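Local coordinates for protein EvdO2 (Micromonospora carbonacea, PDB 4XAB) that probably catalyses an oxidative cyclization in orthosomycin biosynthesis, as an oxygenase of the phytanoyl-CoA dioxygenase family built on a double-stranded beta helix, at residues Arg44-Arg49 against Gly113-Lys118; Arg93-Ala98 against Glu107-Tyr112. All blocks are in the same frame, centred on the assembly; numbering follows the deposited sequence.

Contact 1: residues Arg44-Arg49 against Gly113-Lys118; sequences RLFVRR and GHAILK
Phe46 lays one face of its ring against Leu117 in a CH-pi contact. Leu117 CB stands 3.9 Å from the centroid of the Phe46 ring, only 9° off the ring normal. The leucine then reaches back toward the root of the phenylalanine, where its CD1 lies 3.6 Å from Phe46 CB. With CG trans to the backbone N of Leu117 (chi1 -176°), the branch is swung alongside Phe46. The far end of the ring meets Ala115, two residues back on the strand. Ala115 CB comes to the edge, 3.8 Å from Phe46 CE2, and Ala115 O lies in the ring plane, 3.9 Å from CZ of Phe46. Ala115 and Leu117 share one side of strand 110-118. Ile116 points from the other, and its side chain is about 8 Å from the bound nickel.

Around the same ring, Tyr42, Tyr58, Ile60 and Ile75 add their side chains. Further out, backbone bonds of Ala115 with Ile75 and of His114 with Val230 fix the strand within its sheet. Phe46 is the first residue past helix 32-45, where the chain leaves helical geometry. With an alanine here, Leu117 CB would probably lose the ring face it packs on, and a gap is likely to open beside Ala115. No hydrogen bond crosses this contact, so apolar packing and the ring face join the helix end to a strand of the double-stranded beta helix.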
loop_
_atom_site.group_PDB
_atom_site.type_symbol
_atom_site.label_atom_id
_atom_site.label_comp_id
_atom_site.label_asym_id
_atom_site.label_seq_id
_atom_site.Cartn_x
_atom_site.Cartn_y
_atom_site.Cartn_z
ATOM N N ARG A 44 -13.584 2.050 -14.284
ATOM C CA ARG A 44 -13.054 2.087 -15.641
ATOM C C ARG A 44 -11.634 1.528 -15.725
ATOM O O ARG A 44 -11.268 0.917 -16.728
ATOM C CB ARG A 44 -13.095 3.516 -16.188
ATOM C CG ARG A 44 -12.612 3.638 -17.630
ATOM C CD ARG A 44 -13.339 2.663 -18.559
ATOM N NE ARG A 44 -14.485 3.282 -19.218
ATOM C CZ ARG A 44 -14.407 3.982 -20.345
ATOM N NH1 ARG A 44 -13.232 4.153 -20.937
ATOM N NH2 ARG A 44 -15.500 4.513 -20.881
ATOM N N LEU A 45 -10.841 1.725 -14.673
ATOM C CA LEU A 45 -9.474 1.198 -14.627
ATOM C C LEU A 45 -9.459 -0.318 -14.520
ATOM O O LEU A 45 -8.607 -0.990 -15.107
ATOM C CB LEU A 45 -8.704 1.781 -13.443
ATOM C CG LEU A 45 -8.065 3.160 -13.564
ATOM C CD1 LEU A 45 -7.451 3.551 -12.226
ATOM C CD2 LEU A 45 -7.020 3.161 -14.673
ATOM N N PHE A 46 -10.407 -0.845 -13.749
ATOM C CA PHE A 46 -10.460 -2.263 -13.440
ATOM C C PHE A 46 -11.713 -2.898 -14.024
ATOM O O PHE A 46 -12.693 -3.132 -13.315
ATOM C CB PHE A 46 -10.436 -2.486 -11.931
ATOM C CG PHE A 46 -9.108 -2.193 -11.297
ATOM C CD1 PHE A 46 -8.089 -3.134 -11.338
ATOM C CD2 PHE A 46 -8.882 -0.987 -10.649
ATOM C CE1 PHE A 46 -6.861 -2.873 -10.748
ATOM C CE2 PHE A 46 -7.653 -0.725 -10.058
ATOM C CZ PHE A 46 -6.646 -1.668 -10.113
ATOM N N VAL A 47 -11.674 -3.186 -15.313
ATOM C CA VAL A 47 -12.837 -3.760 -15.969
ATOM C C VAL A 47 -12.897 -5.256 -15.747
ATOM O O VAL A 47 -11.980 -5.978 -16.131
ATOM C CB VAL A 47 -12.829 -3.480 -17.470
ATOM C CG1 VAL A 47 -14.003 -4.177 -18.129
ATOM C CG2 VAL A 47 -12.889 -1.984 -17.710
ATOM N N ARG A 48 -13.973 -5.725 -15.119
ATOM C CA ARG A 48 -14.178 -7.158 -15.007
ATOM C C ARG A 48 -14.770 -7.655 -16.324
ATOM O O ARG A 48 -15.826 -7.203 -16.747
ATOM C CB ARG A 48 -15.085 -7.501 -13.822
ATOM C CG ARG A 48 -14.679 -8.787 -13.143
ATOM C CD ARG A 48 -15.840 -9.718 -12.978
ATOM N NE ARG A 48 -16.537 -9.501 -11.720
ATOM C CZ ARG A 48 -16.637 -10.419 -10.765
ATOM N NH1 ARG A 48 -16.086 -11.616 -10.939
ATOM N NH2 ARG A 48 -17.293 -10.145 -9.644
ATOM N N ARG A 49 -14.062 -8.564 -16.983
ATOM C CA ARG A 49 -14.392 -8.948 -18.348
ATOM C C ARG A 49 -14.763 -10.423 -18.403
ATOM O O ARG A 49 -14.118 -11.248 -17.756
ATOM C CB ARG A 49 -13.206 -8.654 -19.284
ATOM C CG ARG A 49 -13.381 -9.140 -20.721
ATOM C CD ARG A 49 -12.276 -8.583 -21.618
ATOM N NE ARG A 49 -12.312 -9.132 -22.971
ATOM C CZ ARG A 49 -11.537 -8.701 -23.963
ATOM N NH1 ARG A 49 -10.681 -7.714 -23.744
ATOM N NH2 ARG A 49 -11.621 -9.249 -25.172
ATOM N N GLY A 113 1.737 6.803 -7.577
ATOM C CA GLY A 113 0.489 6.181 -7.172
ATOM C C GLY A 113 0.510 4.688 -7.427
ATOM O O GLY A 113 1.353 4.179 -8.160
ATOM N N HIS A 114 -0.428 3.978 -6.822
ATOM C CA HIS A 114 -0.513 2.537 -6.986
ATOM C C HIS A 114 -1.964 2.129 -6.699
ATOM O O HIS A 114 -2.501 2.448 -5.641
ATOM C CB HIS A 114 0.486 1.831 -6.054
ATOM C CG HIS A 114 0.464 0.336 -6.148
ATOM N ND1 HIS A 114 0.947 -0.478 -5.144
ATOM C CD2 HIS A 114 0.026 -0.493 -7.125
ATOM C CE1 HIS A 114 0.800 -1.744 -5.497
ATOM N NE2 HIS A 114 0.246 -1.780 -6.695
ATOM N N ALA A 115 -2.594 1.454 -7.657
ATOM C CA ALA A 115 -3.990 1.056 -7.516
ATOM C C ALA A 115 -4.092 -0.441 -7.313
ATOM O O ALA A 115 -3.409 -1.221 -7.984
ATOM C CB ALA A 115 -4.796 1.484 -8.724
ATOM N N ILE A 116 -4.954 -0.830 -6.383
ATOM C CA ILE A 116 -5.149 -2.225 -6.033
ATOM C C ILE A 116 -6.630 -2.529 -5.975
ATOM O O ILE A 116 -7.401 -1.761 -5.399
ATOM C CB ILE A 116 -4.521 -2.567 -4.664
ATOM C CG1 ILE A 116 -3.019 -2.298 -4.672
ATOM C CG2 ILE A 116 -4.825 -4.022 -4.275
ATOM C CD1 ILE A 116 -2.436 -2.224 -3.277
ATOM N N LEU A 117 -7.032 -3.639 -6.589
ATOM C CA LEU A 117 -8.377 -4.159 -6.389
ATOM C C LEU A 117 -8.280 -5.623 -5.960
ATOM O O LEU A 117 -7.696 -6.435 -6.670
ATOM C CB LEU A 117 -9.212 -4.006 -7.669
ATOM C CG LEU A 117 -10.688 -4.411 -7.631
ATOM C CD1 LEU A 117 -11.461 -3.623 -8.668
ATOM C CD2 LEU A 117 -10.866 -5.906 -7.874
ATOM N N LYS A 118 -8.828 -5.935 -4.786
ATOM C CA LYS A 118 -8.950 -7.313 -4.317
ATOM C C LYS A 118 -10.311 -7.841 -4.704
ATOM O O LYS A 118 -11.316 -7.415 -4.134
ATOM C CB LYS A 118 -8.796 -7.420 -2.798
ATOM C CG LYS A 118 -7.445 -7.062 -2.262
ATOM C CD LYS A 118 -7.388 -7.354 -0.770
ATOM C CE LYS A 118 -7.535 -8.834 -0.474
ATOM N NZ LYS A 118 -6.253 -9.558 -0.693
#

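Contact 2: residues Arg93-Ala98 against Glu107-Tyr112; sequences RCRSIA and EELEFY
Leu109 packs against Arg95 and Ala98, with the Phe111 ring and the guanidinium of Arg95 as the flat groups at its sides. The Phe111 ring approaches Arg95 only distantly: its CE1 is 4.8 Å from CD of Arg95. That ring has its aromatic partner outside the two segments, in an edge-to-face meeting with Phe91. The guanidinium of Arg95 also turns to an outside partner, since its NE forms a salt bridge with Glu106, whose other carboxylate oxygen is hydrogen-bonded to the hydroxyl of Ser96, so one acid ties two neighbouring helix residues to the chain just before Glu107.

The touching is done by a single methyl. Leu109 CD1 lies 4.0 Å from Ala98 CB. It is also 4.0 Å from the backbone O of Arg95, and its distance to CG of the same arginine is 4.3 Å. CD1 is carried to the helix because it extends anti to CA (chi2 171°). Arg95 and Ala98 are three residues apart, about one helical turn, and present their side chains on the same side of helix 89-102. The helix is held in shape here by its own bonds, such as Ala98 N to Cys94 O at 2.9 Å.

Phe233 of strand 226-234 touches Arg95, Ala98 and Phe111, while Met104 lies against Leu109. The helix thus packs on the sheet next to the turn that leads into strand 110-118. Between the two segments no hydrogen bond forms; a leucine methyl rests on an alanine methyl and beside a backbone carbonyl oxygen, and the charge of Arg95 is met at the margin by Glu106.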
loop_
_atom_site.group_PDB
_atom_site.type_symbol
_atom_site.label_atom_id
_atom_site.label_comp_id
_atom_site.label_asym_id
_atom_site.label_seq_id
_atom_site.Cartn_x
_atom_site.Cartn_y
_atom_site.Cartn_z
ATOM N N ARG A 93 -3.328 16.822 0.033
ATOM C CA ARG A 93 -3.576 16.563 1.437
ATOM C C ARG A 93 -2.631 15.468 1.923
ATOM O O ARG A 93 -2.026 15.571 2.994
ATOM C CB ARG A 93 -5.049 16.152 1.628
ATOM C CG ARG A 93 -5.571 16.089 3.041
ATOM C CD ARG A 93 -7.078 15.732 3.039
ATOM N NE ARG A 93 -7.849 16.608 2.146
ATOM C CZ ARG A 93 -8.621 16.183 1.144
ATOM N NH1 ARG A 93 -8.751 14.882 0.897
ATOM N NH2 ARG A 93 -9.269 17.063 0.382
ATOM N N CYS A 94 -2.501 14.424 1.120
ATOM C CA CYS A 94 -1.614 13.319 1.464
ATOM C C CYS A 94 -0.138 13.742 1.449
ATOM O O CYS A 94 0.644 13.292 2.292
ATOM C CB CYS A 94 -1.841 12.147 0.510
ATOM S SG CYS A 94 -3.396 11.265 0.824
ATOM N N ARG A 95 0.242 14.604 0.501
ATOM C CA ARG A 95 1.633 15.072 0.434
ATOM C C ARG A 95 1.964 15.870 1.697
ATOM O O ARG A 95 3.059 15.763 2.262
ATOM C CB ARG A 95 1.872 15.911 -0.832
ATOM C CG ARG A 95 3.333 16.306 -1.080
ATOM C CD ARG A 95 3.472 17.131 -2.366
ATOM N NE ARG A 95 2.578 18.287 -2.332
ATOM C CZ ARG A 95 2.189 18.986 -3.395
ATOM N NH1 ARG A 95 2.614 18.660 -4.606
ATOM N NH2 ARG A 95 1.360 20.013 -3.238
ATOM N N SER A 96 1.000 16.667 2.151
ATOM C CA SER A 96 1.172 17.443 3.376
ATOM C C SER A 96 1.301 16.538 4.591
ATOM O O SER A 96 2.092 16.807 5.487
ATOM C CB SER A 96 0.005 18.412 3.567
ATOM O OG SER A 96 -0.043 19.313 2.476
ATOM N N ILE A 97 0.519 15.463 4.618
ATOM C CA ILE A 97 0.607 14.498 5.703
ATOM C C ILE A 97 1.988 13.837 5.696
ATOM O O ILE A 97 2.623 13.696 6.733
ATOM C CB ILE A 97 -0.503 13.418 5.595
ATOM C CG1 ILE A 97 -1.871 14.043 5.900
ATOM C CG2 ILE A 97 -0.222 12.277 6.549
ATOM C CD1 ILE A 97 -3.052 13.108 5.657
ATOM N N ALA A 98 2.451 13.461 4.513
ATOM C CA ALA A 98 3.749 12.799 4.370
ATOM C C ALA A 98 4.860 13.706 4.873
ATOM O O ALA A 98 5.761 13.268 5.594
ATOM C CB ALA A 98 3.994 12.410 2.919
ATOM N N GLU A 107 8.387 19.718 -1.216
ATOM C CA GLU A 107 9.170 19.826 -2.444
ATOM C C GLU A 107 10.300 18.806 -2.534
ATOM O O GLU A 107 10.831 18.559 -3.612
ATOM C CB GLU A 107 9.748 21.239 -2.565
ATOM C CG GLU A 107 8.709 22.347 -2.696
ATOM C CD GLU A 107 8.176 22.848 -1.359
ATOM O OE1 GLU A 107 8.454 22.220 -0.319
ATOM O OE2 GLU A 107 7.480 23.881 -1.352
ATOM N N GLU A 108 10.677 18.237 -1.393
ATOM C CA GLU A 108 11.735 17.232 -1.327
ATOM C C GLU A 108 11.231 15.829 -1.627
ATOM O O GLU A 108 12.019 14.912 -1.832
ATOM C CB GLU A 108 12.385 17.240 0.055
ATOM C CG GLU A 108 13.354 18.375 0.271
ATOM C CD GLU A 108 13.833 18.466 1.704
ATOM O OE1 GLU A 108 14.128 19.592 2.158
ATOM O OE2 GLU A 108 13.915 17.417 2.375
ATOM N N LEU A 109 9.915 15.653 -1.631
ATOM C CA LEU A 109 9.356 14.316 -1.765
ATOM C C LEU A 109 9.159 13.909 -3.211
ATOM O O LEU A 109 8.544 14.632 -3.993
ATOM C CB LEU A 109 8.018 14.222 -1.022
ATOM C CG LEU A 109 8.109 14.577 0.463
ATOM C CD1 LEU A 109 6.715 14.664 1.072
ATOM C CD2 LEU A 109 8.944 13.540 1.184
ATOM N N GLU A 110 9.685 12.738 -3.554
ATOM C CA GLU A 110 9.291 12.056 -4.777
ATOM C C GLU A 110 8.060 11.217 -4.480
ATOM O O GLU A 110 7.846 10.815 -3.339
ATOM C CB GLU A 110 10.429 11.186 -5.299
ATOM C CG GLU A 110 11.612 12.008 -5.775
ATOM C CD GLU A 110 12.818 11.161 -6.109
ATOM O OE1 GLU A 110 12.637 10.043 -6.633
ATOM O OE2 GLU A 110 13.946 11.622 -5.838
ATOM N N PHE A 111 7.249 10.954 -5.496
ATOM C CA PHE A 111 6.003 10.240 -5.255
ATOM C C PHE A 111 5.501 9.487 -6.469
ATOM O O PHE A 111 5.888 9.770 -7.603
ATOM C CB PHE A 111 4.919 11.219 -4.773
ATOM C CG PHE A 111 4.781 12.441 -5.640
ATOM C CD1 PHE A 111 5.444 13.616 -5.314
ATOM C CD2 PHE A 111 4.007 12.413 -6.788
ATOM C CE1 PHE A 111 5.326 14.741 -6.115
ATOM C CE2 PHE A 111 3.895 13.534 -7.596
ATOM C CZ PHE A 111 4.550 14.696 -7.256
ATOM N N TYR A 112 4.634 8.517 -6.213
ATOM C CA TYR A 112 3.887 7.866 -7.279
ATOM C C TYR A 112 2.652 7.189 -6.696
ATOM O O TYR A 112 2.533 7.014 -5.475
ATOM C CB TYR A 112 4.760 6.851 -8.030
ATOM C CG TYR A 112 5.287 5.727 -7.170
ATOM C CD1 TYR A 112 6.496 5.853 -6.493
ATOM C CD2 TYR A 112 4.578 4.534 -7.037
ATOM C CE1 TYR A 112 6.978 4.831 -5.700
ATOM C CE2 TYR A 112 5.057 3.504 -6.245
ATOM C CZ TYR A 112 6.258 3.660 -5.586
ATOM O OH TYR A 112 6.738 2.643 -4.800
#

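Overall arrangement
From the N terminus, helix 32-45 ends at segment 44-49. The chain then runs through strands 57-58 and 74-76 and helix 89-102 before strand 110-118 returns to that helix end. Contact 1 closes this long loop, with 63 residues between its segments. Contact 2 lies wholly within it and closes a much shorter one, where the chain passes from helix 89-102 by a short connection into strand 110-118. The two loops nest and do not cross. Segments 107-112 and 113-118 follow directly on one another, and the contact centres are 23 Å apart. Together they join the end of one helix, and the side of another, to the strand and the residues leading into it.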